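Local coordinates for protein phosphodiesterase (PDB 7D7P) that belongs to the all-helical HD-domain phosphodiesterase family and holds a zinc ion and a magnesium ion side by side in its metal site, at residues K61-L66 against N108-V113; S145-H150 against N177-L182; I210-L215 against V251-L256. All blocks are in the same frame, centred on the assembly; numbering follows the deposited sequence.

Interaction 1 (K61-L66 against N108-V113); sequences KSDEDL and NWRHAV. With ZN (zinc ion), chain G.
Two capped helix starts meet here, and the second of them carries a ligand of the zinc site: Arg110 and Leu66 make the contact between the beginning of helix 63-76 and the beginning of helix 109-126. The guanidinium group of Arg110 is held from two directions. Its NH2 donates to the backbone O of Lys61 at 2.9 Å, with an N-H...O angle of 159°; the acceptor lies close to the guanidinium plane and NH2 lies in the carbonyl plane. The same NH2 reaches OD1 of Asp63 at 3.4 Å, a weak hydrogen bond within a salt bridge, the carboxylate turned 45° against the guanidinium plane. Over one face of that group sits CD1 of Leu66, 3.6 Å above its centre: a methyl over the face and oxygens at the edge, one of them only weakly bonded, which should restrict its rotation. The chain of Arg110 runs extended from CG to NE, which lets the guanidinium group reach the carbonyl of Lys61, in the loop just ahead of helix 63-76. Leu66 also makes the apolar contacts: its CD1 is 3.9 Å from CD1 of Trp109, and its CD2 is 4.0 Å from CG1 of Val113. A water bridges the two segments, donating to O of Asp63 and accepting a weak bond from Trp109 NE1. Ser62 OG accepts from Asp65 N at 3.2 Å, one half of a capping box whose return bond, Ser62 N to Asp65 OD2, is weak; Asn108 OD1 accepts from His111 N at 3.0 Å. One residue along from Arg110, His111 turns to the other side of its helix and binds zinc through NE2. Around the contact, helix 87-99 and helix 133-145 pack on Trp109, while Trp274 of helix 268-291 touches both Arg110 and His111.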
loop_
_atom_site.group_PDB
_atom_site.type_symbol
_atom_site.label_atom_id
_atom_site.label_comp_id
_atom_site.label_asym_id
_atom_site.label_seq_id
_atom_site.Cartn_x
_atom_site.Cartn_y
_atom_site.Cartn_z
ATOM N N LYS A 61 -1.290 -28.178 17.677
ATOM C CA LYS A 61 -0.565 -28.957 18.670
ATOM C C LYS A 61 -1.429 -29.198 19.901
ATOM O O LYS A 61 -2.230 -28.347 20.298
ATOM C CB LYS A 61 0.730 -28.251 19.082
ATOM C CG LYS A 61 1.636 -27.886 17.917
ATOM C CD LYS A 61 2.210 -29.128 17.255
ATOM C CE LYS A 61 3.329 -28.777 16.289
ATOM N NZ LYS A 61 4.039 -29.996 15.810
ATOM N N SER A 62 -1.252 -30.368 20.506
ATOM C CA SER A 62 -1.931 -30.695 21.748
ATOM C C SER A 62 -1.257 -29.993 22.926
ATOM O O SER A 62 -0.197 -29.373 22.797
ATOM C CB SER A 62 -1.945 -32.206 21.970
ATOM O OG SER A 62 -0.655 -32.672 22.334
ATOM N N ASP A 63 -1.891 -30.106 24.096
ATOM C CA ASP A 63 -1.354 -29.479 25.300
ATOM C C ASP A 63 0.025 -30.029 25.647
ATOM O O ASP A 63 0.939 -29.266 25.983
ATOM C CB ASP A 63 -2.318 -29.681 26.469
ATOM C CG ASP A 63 -3.304 -28.542 26.612
ATOM O OD1 ASP A 63 -3.835 -28.082 25.579
ATOM O OD2 ASP A 63 -3.545 -28.105 27.757
ATOM N N GLU A 64 0.192 -31.351 25.582
ATOM C CA GLU A 64 1.497 -31.941 25.866
ATOM C C GLU A 64 2.511 -31.605 24.782
ATOM O O GLU A 64 3.703 -31.469 25.074
ATOM C CB GLU A 64 1.366 -33.456 26.024
ATOM N N ASP A 65 2.058 -31.470 23.532
ATOM C CA ASP A 65 2.951 -31.049 22.456
ATOM C C ASP A 65 3.513 -29.657 22.716
ATOM O O ASP A 65 4.703 -29.407 22.489
ATOM C CB ASP A 65 2.214 -31.075 21.117
ATOM C CG ASP A 65 2.093 -32.470 20.541
ATOM O OD1 ASP A 65 2.861 -33.360 20.962
ATOM O OD2 ASP A 65 1.232 -32.673 19.657
ATOM N N LEU A 66 2.669 -28.733 23.183
ATOM C CA LEU A 66 3.133 -27.374 23.446
ATOM C C LEU A 66 4.157 -27.348 24.572
ATOM O O LEU A 66 5.149 -26.614 24.496
ATOM C CB LEU A 66 1.948 -26.467 23.774
ATOM C CG LEU A 66 0.908 -26.304 22.661
ATOM C CD1 LEU A 66 -0.365 -25.665 23.198
ATOM C CD2 LEU A 66 1.476 -25.496 21.506
ATOM N N ASN A 108 -4.127 -16.068 24.145
ATOM C CA ASN A 108 -4.197 -17.255 24.988
ATOM C C ASN A 108 -2.828 -17.917 25.108
ATOM O O ASN A 108 -1.824 -17.381 24.626
ATOM C CB ASN A 108 -5.226 -18.245 24.429
ATOM C CG ASN A 108 -5.040 -18.511 22.941
ATOM O OD1 ASN A 108 -3.924 -18.741 22.474
ATOM N ND2 ASN A 108 -6.137 -18.481 22.188
ATOM N N TRP A 109 -2.785 -19.092 25.743
ATOM C CA TRP A 109 -1.515 -19.785 25.949
ATOM C C TRP A 109 -0.867 -20.183 24.631
ATOM O O TRP A 109 0.364 -20.220 24.532
ATOM C CB TRP A 109 -1.736 -21.012 26.832
ATOM C CG TRP A 109 -0.639 -22.051 26.789
ATOM C CD1 TRP A 109 -0.722 -23.306 26.255
ATOM C CD2 TRP A 109 0.681 -21.938 27.340
ATOM N NE1 TRP A 109 0.464 -23.975 26.427
ATOM C CE2 TRP A 109 1.342 -23.159 27.091
ATOM C CE3 TRP A 109 1.367 -20.926 28.018
ATOM C CZ2 TRP A 109 2.657 -23.390 27.487
ATOM C CZ3 TRP A 109 2.674 -21.158 28.410
ATOM C CH2 TRP A 109 3.305 -22.381 28.145
ATOM N N ARG A 110 -1.671 -20.487 23.611
ATOM C CA ARG A 110 -1.094 -20.869 22.328
ATOM C C ARG A 110 -0.477 -19.673 21.611
ATOM O O ARG A 110 0.508 -19.835 20.882
ATOM C CB ARG A 110 -2.153 -21.548 21.463
ATOM C CG ARG A 110 -2.337 -23.014 21.823
ATOM C CD ARG A 110 -3.520 -23.652 21.116
ATOM N NE ARG A 110 -3.487 -25.108 21.244
ATOM C CZ ARG A 110 -3.859 -25.775 22.332
ATOM N NH1 ARG A 110 -4.301 -25.122 23.399
ATOM N NH2 ARG A 110 -3.790 -27.099 22.354
ATOM N N HIS A 111 -1.025 -18.472 21.812
ATOM C CA HIS A 111 -0.379 -17.273 21.285
ATOM C C HIS A 111 0.981 -17.053 21.938
ATOM O O HIS A 111 1.944 -16.661 21.269
ATOM C CB HIS A 111 -1.277 -16.053 21.497
ATOM C CG HIS A 111 -0.612 -14.749 21.184
ATOM N ND1 HIS A 111 -0.077 -14.464 19.947
ATOM C CD2 HIS A 111 -0.395 -13.650 21.947
ATOM C CE1 HIS A 111 0.441 -13.248 19.959
ATOM N NE2 HIS A 111 0.262 -12.733 21.161
ATOM N N ALA A 112 1.076 -17.299 23.247
ATOM C CA ALA A 112 2.354 -17.158 23.938
ATOM C C ALA A 112 3.397 -18.117 23.375
ATOM O O ALA A 112 4.553 -17.732 23.165
ATOM C CB ALA A 112 2.169 -17.390 25.438
ATOM N N VAL A 113 3.010 -19.371 23.126
ATOM C CA VAL A 113 3.952 -20.340 22.571
ATOM C C VAL A 113 4.355 -19.942 21.156
ATOM O O VAL A 113 5.513 -20.112 20.755
ATOM C CB VAL A 113 3.350 -21.757 22.615
ATOM C CG1 VAL A 113 4.323 -22.774 22.025
ATOM C CG2 VAL A 113 2.982 -22.128 24.042
HETATM ZN ZN ZN G . 0.912 -10.768 22.051
HETATM O O HOH W 1 0.034 -27.050 27.323
HETATM O O HOH W 2 1.276 -8.427 22.821
HETATM O O HOH W 3 -0.854 -9.764 20.818
#

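Interaction 2 (S145-H150 against N177-L182); sequences SHDLDH and NHHSHL. With ZN (zinc ion), chain G; MG (magnesium ion), chain H.
This is a buried loop-on-helix contact at the metal site, where the turn after helix 133-145 lies against helix 174-187 and His179 fills the join. Segment 145-150 forms a type II beta turn from Asp147 to His150, whose Leu148 carbonyl accepts a bond from the ring. His179 ND1 donates to Leu148 O at 2.6 Å, though the bond is bent, its N-H...O angle 137°, and the donor is tilted 27° from the carbonyl plane. CA of Asp147 stands over the centre of the ring face, 3.6 Å from the centroid, a CH-pi contact. Farther out, His178 NE2 makes a nearly straight bond to the anti lone pair of Asp149 OD2 at 3.0 Å, the oxygen lying in the ring plane. CB of Asp149 touches CD1 of Leu182 at 3.5 Å, and Leu148 CD1 meets CB of the same leucine. Asp147 bridges the ions, OD1 to magnesium and OD2 to zinc, while His146 NE2 binds zinc; His111 and Asp260 complete the protein ligands of zinc. With ND1 tied to the turn as donor and NE2 3.0 Å from the oxygen of a magnesium-bound water, His179 is a second-shell residue, consistent with its positioning that water.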
loop_
_atom_site.group_PDB
_atom_site.type_symbol
_atom_site.label_atom_id
_atom_site.label_comp_id
_atom_site.label_asym_id
_atom_site.label_seq_id
_atom_site.Cartn_x
_atom_site.Cartn_y
_atom_site.Cartn_z
ATOM N N SER A 145 5.843 -14.774 28.510
ATOM C CA SER A 145 5.152 -14.022 29.548
ATOM C C SER A 145 4.527 -12.728 29.043
ATOM O O SER A 145 3.914 -12.006 29.834
ATOM C CB SER A 145 6.129 -13.691 30.684
ATOM O OG SER A 145 6.729 -14.859 31.217
ATOM N N HIS A 146 4.657 -12.421 27.751
ATOM C CA HIS A 146 4.400 -11.063 27.280
ATOM C C HIS A 146 2.924 -10.677 27.304
ATOM O O HIS A 146 2.619 -9.484 27.227
ATOM C CB HIS A 146 4.954 -10.882 25.867
ATOM C CG HIS A 146 4.036 -11.376 24.795
ATOM N ND1 HIS A 146 3.923 -12.710 24.469
ATOM C CD2 HIS A 146 3.180 -10.716 23.980
ATOM C CE1 HIS A 146 3.041 -12.850 23.496
ATOM N NE2 HIS A 146 2.577 -11.655 23.181
ATOM N N ASP A 147 2.006 -11.641 27.401
ATOM C CA ASP A 147 0.578 -11.340 27.388
ATOM C C ASP A 147 -0.142 -11.971 28.575
ATOM O O ASP A 147 -1.318 -12.324 28.470
ATOM C CB ASP A 147 -0.067 -11.798 26.079
ATOM C CG ASP A 147 -0.180 -10.679 25.059
ATOM O OD1 ASP A 147 -0.135 -9.495 25.455
ATOM O OD2 ASP A 147 -0.321 -10.987 23.856
ATOM N N LEU A 148 0.548 -12.112 29.707
ATOM C CA LEU A 148 -0.020 -12.799 30.863
ATOM C C LEU A 148 -1.303 -12.126 31.343
ATOM O O LEU A 148 -1.357 -10.901 31.497
ATOM C CB LEU A 148 1.000 -12.839 31.999
ATOM C CG LEU A 148 2.067 -13.933 31.950
ATOM C CD1 LEU A 148 3.241 -13.539 32.825
ATOM C CD2 LEU A 148 1.489 -15.266 32.396
ATOM N N ASP A 149 -2.334 -12.943 31.579
ATOM C CA ASP A 149 -3.614 -12.497 32.136
ATOM C C ASP A 149 -4.323 -11.495 31.228
ATOM O O ASP A 149 -5.082 -10.642 31.695
ATOM C CB ASP A 149 -3.438 -11.922 33.546
ATOM C CG ASP A 149 -4.750 -11.813 34.304
ATOM O OD1 ASP A 149 -5.596 -12.723 34.176
ATOM O OD2 ASP A 149 -4.934 -10.809 35.027
ATOM N N HIS A 150 -4.082 -11.586 29.923
ATOM C CA HIS A 150 -4.893 -10.850 28.962
ATOM C C HIS A 150 -6.339 -11.329 29.039
ATOM O O HIS A 150 -6.603 -12.513 29.270
ATOM C CB HIS A 150 -4.332 -11.057 27.552
ATOM C CG HIS A 150 -4.571 -9.908 26.621
ATOM N ND1 HIS A 150 -5.811 -9.627 26.089
ATOM C CD2 HIS A 150 -3.723 -8.987 26.106
ATOM C CE1 HIS A 150 -5.719 -8.573 25.297
ATOM N NE2 HIS A 150 -4.463 -8.166 25.289
ATOM N N ASN A 177 2.417 -3.217 31.207
ATOM C CA ASN A 177 2.914 -3.122 32.577
ATOM C C ASN A 177 2.370 -4.258 33.431
ATOM O O ASN A 177 3.089 -4.825 34.264
ATOM C CB ASN A 177 2.534 -1.770 33.181
ATOM C CG ASN A 177 3.607 -0.722 32.986
ATOM O OD1 ASN A 177 4.771 -0.942 33.319
ATOM N ND2 ASN A 177 3.221 0.429 32.446
ATOM N N HIS A 178 1.100 -4.610 33.225
ATOM C CA HIS A 178 0.484 -5.705 33.965
ATOM C C HIS A 178 1.124 -7.042 33.613
ATOM O O HIS A 178 1.357 -7.876 34.498
ATOM C CB HIS A 178 -1.016 -5.731 33.674
ATOM C CG HIS A 178 -1.759 -6.825 34.374
ATOM N ND1 HIS A 178 -1.741 -6.980 35.742
ATOM C CD2 HIS A 178 -2.567 -7.801 33.893
ATOM C CE1 HIS A 178 -2.496 -8.013 36.076
ATOM N NE2 HIS A 178 -3.006 -8.529 34.973
ATOM N N HIS A 179 1.409 -7.262 32.326
ATOM C CA HIS A 179 2.043 -8.506 31.899
ATOM C C HIS A 179 3.420 -8.657 32.529
ATOM O O HIS A 179 3.757 -9.715 33.075
ATOM C CB HIS A 179 2.152 -8.548 30.373
ATOM C CG HIS A 179 0.847 -8.377 29.660
ATOM N ND1 HIS A 179 -0.336 -8.908 30.127
ATOM C CD2 HIS A 179 0.541 -7.734 28.507
ATOM C CE1 HIS A 179 -1.314 -8.598 29.294
ATOM N NE2 HIS A 179 -0.808 -7.885 28.302
ATOM N N SER A 180 4.233 -7.598 32.462
ATOM C CA SER A 180 5.594 -7.660 32.982
ATOM C C SER A 180 5.600 -7.879 34.489
ATOM O O SER A 180 6.436 -8.625 35.013
ATOM C CB SER A 180 6.345 -6.380 32.614
ATOM O OG SER A 180 7.686 -6.419 33.075
ATOM N N HIS A 181 4.667 -7.241 35.202
ATOM C CA HIS A 181 4.557 -7.445 36.644
ATOM C C HIS A 181 4.303 -8.912 36.975
ATOM O O HIS A 181 4.993 -9.499 37.817
ATOM C CB HIS A 181 3.446 -6.561 37.211
ATOM C CG HIS A 181 3.026 -6.930 38.602
ATOM N ND1 HIS A 181 1.712 -6.904 39.012
ATOM C CD2 HIS A 181 3.749 -7.330 39.676
ATOM C CE1 HIS A 181 1.640 -7.279 40.278
ATOM N NE2 HIS A 181 2.862 -7.542 40.704
ATOM N N LEU A 182 3.309 -9.522 36.322
ATOM C CA LEU A 182 3.003 -10.923 36.594
ATOM C C LEU A 182 4.130 -11.844 36.148
ATOM O O LEU A 182 4.306 -12.926 36.722
ATOM C CB LEU A 182 1.694 -11.325 35.914
ATOM C CG LEU A 182 0.423 -10.664 36.444
ATOM C CD1 LEU A 182 -0.789 -11.208 35.721
ATOM C CD2 LEU A 182 0.293 -10.877 37.943
HETATM ZN ZN ZN G . 0.912 -10.768 22.051
HETATM MG MG MG H . 0.141 -7.661 24.342
HETATM O O HOH W 4 2.085 -7.377 25.393
HETATM O O HOH W 5 -1.641 -7.990 22.986
HETATM O O HOH W 6 -1.128 -6.651 25.581
HETATM O O HOH W 2 1.276 -8.427 22.821
HETATM O O HOH W 3 -0.854 -9.764 20.818
#

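Interaction 3 (I210-L215 against V251-L256); sequences IINCIL and VLAVLL
Cys213, Leu256 and Ala253 bury the most surface where helix 200-215 crosses helix 245-260. The axes of the two short segments approach to 8.6 Å at a signed angle of -43°, and the CA atoms of Cys213 and Ala253 come within 4.5 Å. Such closeness fits the small side chains at the crossing. Cys213 turns its sulfur beside its own backbone N (chi1 -74°), which lays SG against the backbone of the partner helix, 3.6 Å from Ala253 N, and 3.9 Å from Leu252 CB. The next turn of the partner helix brings Leu256, whose CD2 reaches over Cys213 and packs 3.6 Å from its CB. On the other flank, Asn212 OD1 rests 3.7 Å from the methyl CB of Ala253. No direct hydrogen bond joins the segments; instead one water donates both to Cys213 O, at 2.8 Å, and to Ala253 O, linking two carbonyls of the helix backbones. Met139 of helix 133-145 touches both Cys213 and Leu252, and Val115 and Thr119 of helix 109-126 lie against Leu256. This is a close helix crossing inside the all-helical core of the HD-domain phosphodiesterase fold, with helix 245-260 ending at the zinc ligand Asp260.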
loop_
_atom_site.group_PDB
_atom_site.type_symbol
_atom_site.label_atom_id
_atom_site.label_comp_id
_atom_site.label_asym_id
_atom_site.label_seq_id
_atom_site.Cartn_x
_atom_site.Cartn_y
_atom_site.Cartn_z
ATOM N N ILE A 210 13.692 -7.984 29.976
ATOM C CA ILE A 210 12.305 -8.438 29.989
ATOM C C ILE A 210 11.352 -7.250 30.063
ATOM O O ILE A 210 10.356 -7.189 29.334
ATOM C CB ILE A 210 12.073 -9.421 31.151
ATOM C CG1 ILE A 210 12.785 -10.749 30.879
ATOM C CG2 ILE A 210 10.581 -9.641 31.375
ATOM C CD1 ILE A 210 12.815 -11.682 32.074
ATOM N N ILE A 211 11.643 -6.291 30.947
ATOM C CA ILE A 211 10.771 -5.129 31.102
ATOM C C ILE A 211 10.696 -4.341 29.799
ATOM O O ILE A 211 9.605 -4.040 29.295
ATOM C CB ILE A 211 11.251 -4.244 32.267
ATOM C CG1 ILE A 211 10.994 -4.933 33.611
ATOM C CG2 ILE A 211 10.564 -2.878 32.220
ATOM C CD1 ILE A 211 11.686 -4.257 34.788
ATOM N N ASN A 212 11.857 -4.005 29.228
ATOM C CA ASN A 212 11.878 -3.169 28.032
ATOM C C ASN A 212 11.218 -3.867 26.850
ATOM O O ASN A 212 10.507 -3.230 26.067
ATOM C CB ASN A 212 13.316 -2.778 27.684
ATOM C CG ASN A 212 13.390 -1.821 26.505
ATOM O OD1 ASN A 212 13.621 -2.233 25.368
ATOM N ND2 ASN A 212 13.192 -0.535 26.774
ATOM N N CYS A 213 11.434 -5.174 26.704
ATOM C CA CYS A 213 10.887 -5.871 25.545
ATOM C C CYS A 213 9.377 -6.046 25.662
ATOM O O CYS A 213 8.656 -5.875 24.672
ATOM C CB CYS A 213 11.590 -7.215 25.354
ATOM S SG CYS A 213 13.275 -7.050 24.689
ATOM N N ILE A 214 8.877 -6.368 26.860
ATOM C CA ILE A 214 7.433 -6.518 27.029
ATOM C C ILE A 214 6.731 -5.171 26.887
ATOM O O ILE A 214 5.676 -5.071 26.245
ATOM C CB ILE A 214 7.113 -7.185 28.379
ATOM C CG1 ILE A 214 7.512 -8.662 28.350
ATOM C CG2 ILE A 214 5.630 -7.048 28.711
ATOM C CD1 ILE A 214 7.294 -9.387 29.667
ATOM N N LEU A 215 7.299 -4.114 27.475
ATOM C CA LEU A 215 6.695 -2.791 27.348
ATOM C C LEU A 215 6.694 -2.311 25.903
ATOM O O LEU A 215 5.815 -1.536 25.505
ATOM C CB LEU A 215 7.425 -1.783 28.237
ATOM C CG LEU A 215 7.154 -1.848 29.742
ATOM C CD1 LEU A 215 7.971 -0.797 30.476
ATOM C CD2 LEU A 215 5.670 -1.677 30.038
ATOM N N VAL A 251 17.370 -3.659 19.499
ATOM C CA VAL A 251 17.178 -4.718 18.512
ATOM C C VAL A 251 16.362 -5.863 19.102
ATOM O O VAL A 251 15.476 -6.416 18.441
ATOM C CB VAL A 251 18.542 -5.200 17.984
ATOM C CG1 VAL A 251 18.389 -6.488 17.184
ATOM C CG2 VAL A 251 19.194 -4.114 17.142
ATOM N N LEU A 252 16.648 -6.237 20.353
ATOM C CA LEU A 252 15.857 -7.278 21.007
ATOM C C LEU A 252 14.394 -6.866 21.122
ATOM O O LEU A 252 13.492 -7.679 20.890
ATOM C CB LEU A 252 16.435 -7.593 22.387
ATOM C CG LEU A 252 17.897 -8.045 22.435
ATOM C CD1 LEU A 252 18.320 -8.339 23.865
ATOM C CD2 LEU A 252 18.116 -9.258 21.545
ATOM N N ALA A 253 14.142 -5.605 21.482
ATOM C CA ALA A 253 12.771 -5.111 21.529
ATOM C C ALA A 253 12.130 -5.138 20.147
ATOM O O ALA A 253 10.942 -5.452 20.012
ATOM C CB ALA A 253 12.745 -3.695 22.107
ATOM N N VAL A 254 12.902 -4.809 19.110
ATOM C CA VAL A 254 12.383 -4.853 17.747
ATOM C C VAL A 254 12.026 -6.284 17.359
ATOM O O VAL A 254 10.995 -6.531 16.720
ATOM C CB VAL A 254 13.403 -4.229 16.775
ATOM C CG1 VAL A 254 13.113 -4.643 15.338
ATOM C CG2 VAL A 254 13.406 -2.711 16.909
ATOM N N LEU A 255 12.858 -7.252 17.755
ATOM C CA LEU A 255 12.626 -8.636 17.350
ATOM C C LEU A 255 11.436 -9.249 18.081
ATOM O O LEU A 255 10.664 -10.008 17.482
ATOM C CB LEU A 255 13.888 -9.469 17.582
ATOM C CG LEU A 255 15.054 -9.185 16.631
ATOM C CD1 LEU A 255 16.271 -10.021 17.000
ATOM C CD2 LEU A 255 14.642 -9.437 15.185
ATOM N N LEU A 256 11.270 -8.947 19.374
ATOM C CA LEU A 256 10.118 -9.484 20.095
ATOM C C LEU A 256 8.816 -8.903 19.560
ATOM O O LEU A 256 7.805 -9.610 19.466
ATOM C CB LEU A 256 10.240 -9.215 21.595
ATOM C CG LEU A 256 9.065 -9.788 22.402
ATOM C CD1 LEU A 256 9.034 -11.308 22.296
ATOM C CD2 LEU A 256 9.087 -9.349 23.864
HETATM O O HOH W 7 8.791 -5.443 21.919
#

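The three contacts follow one another along the chain without nesting or crossing. Interaction 1 closes a loop of 41 residues, mostly helical, and brings the start of helix 63-76 to the start of helix 109-126. Interaction 2 closes the next loop, of 26 residues, returning helix 174-187 to the turn after helix 133-145. Interaction 3 closes the last, of 35 residues, joining helix 200-215 to helix 245-260. Interactions 1 and 2 share the zinc ion and two of its waters, though their centres lie about 17 Å apart. Interactions 2 and 3 touch directly, Ser180 and His146 packing on Ile214, whereas interactions 1 and 3 stay about 8 Å apart at their nearest atoms.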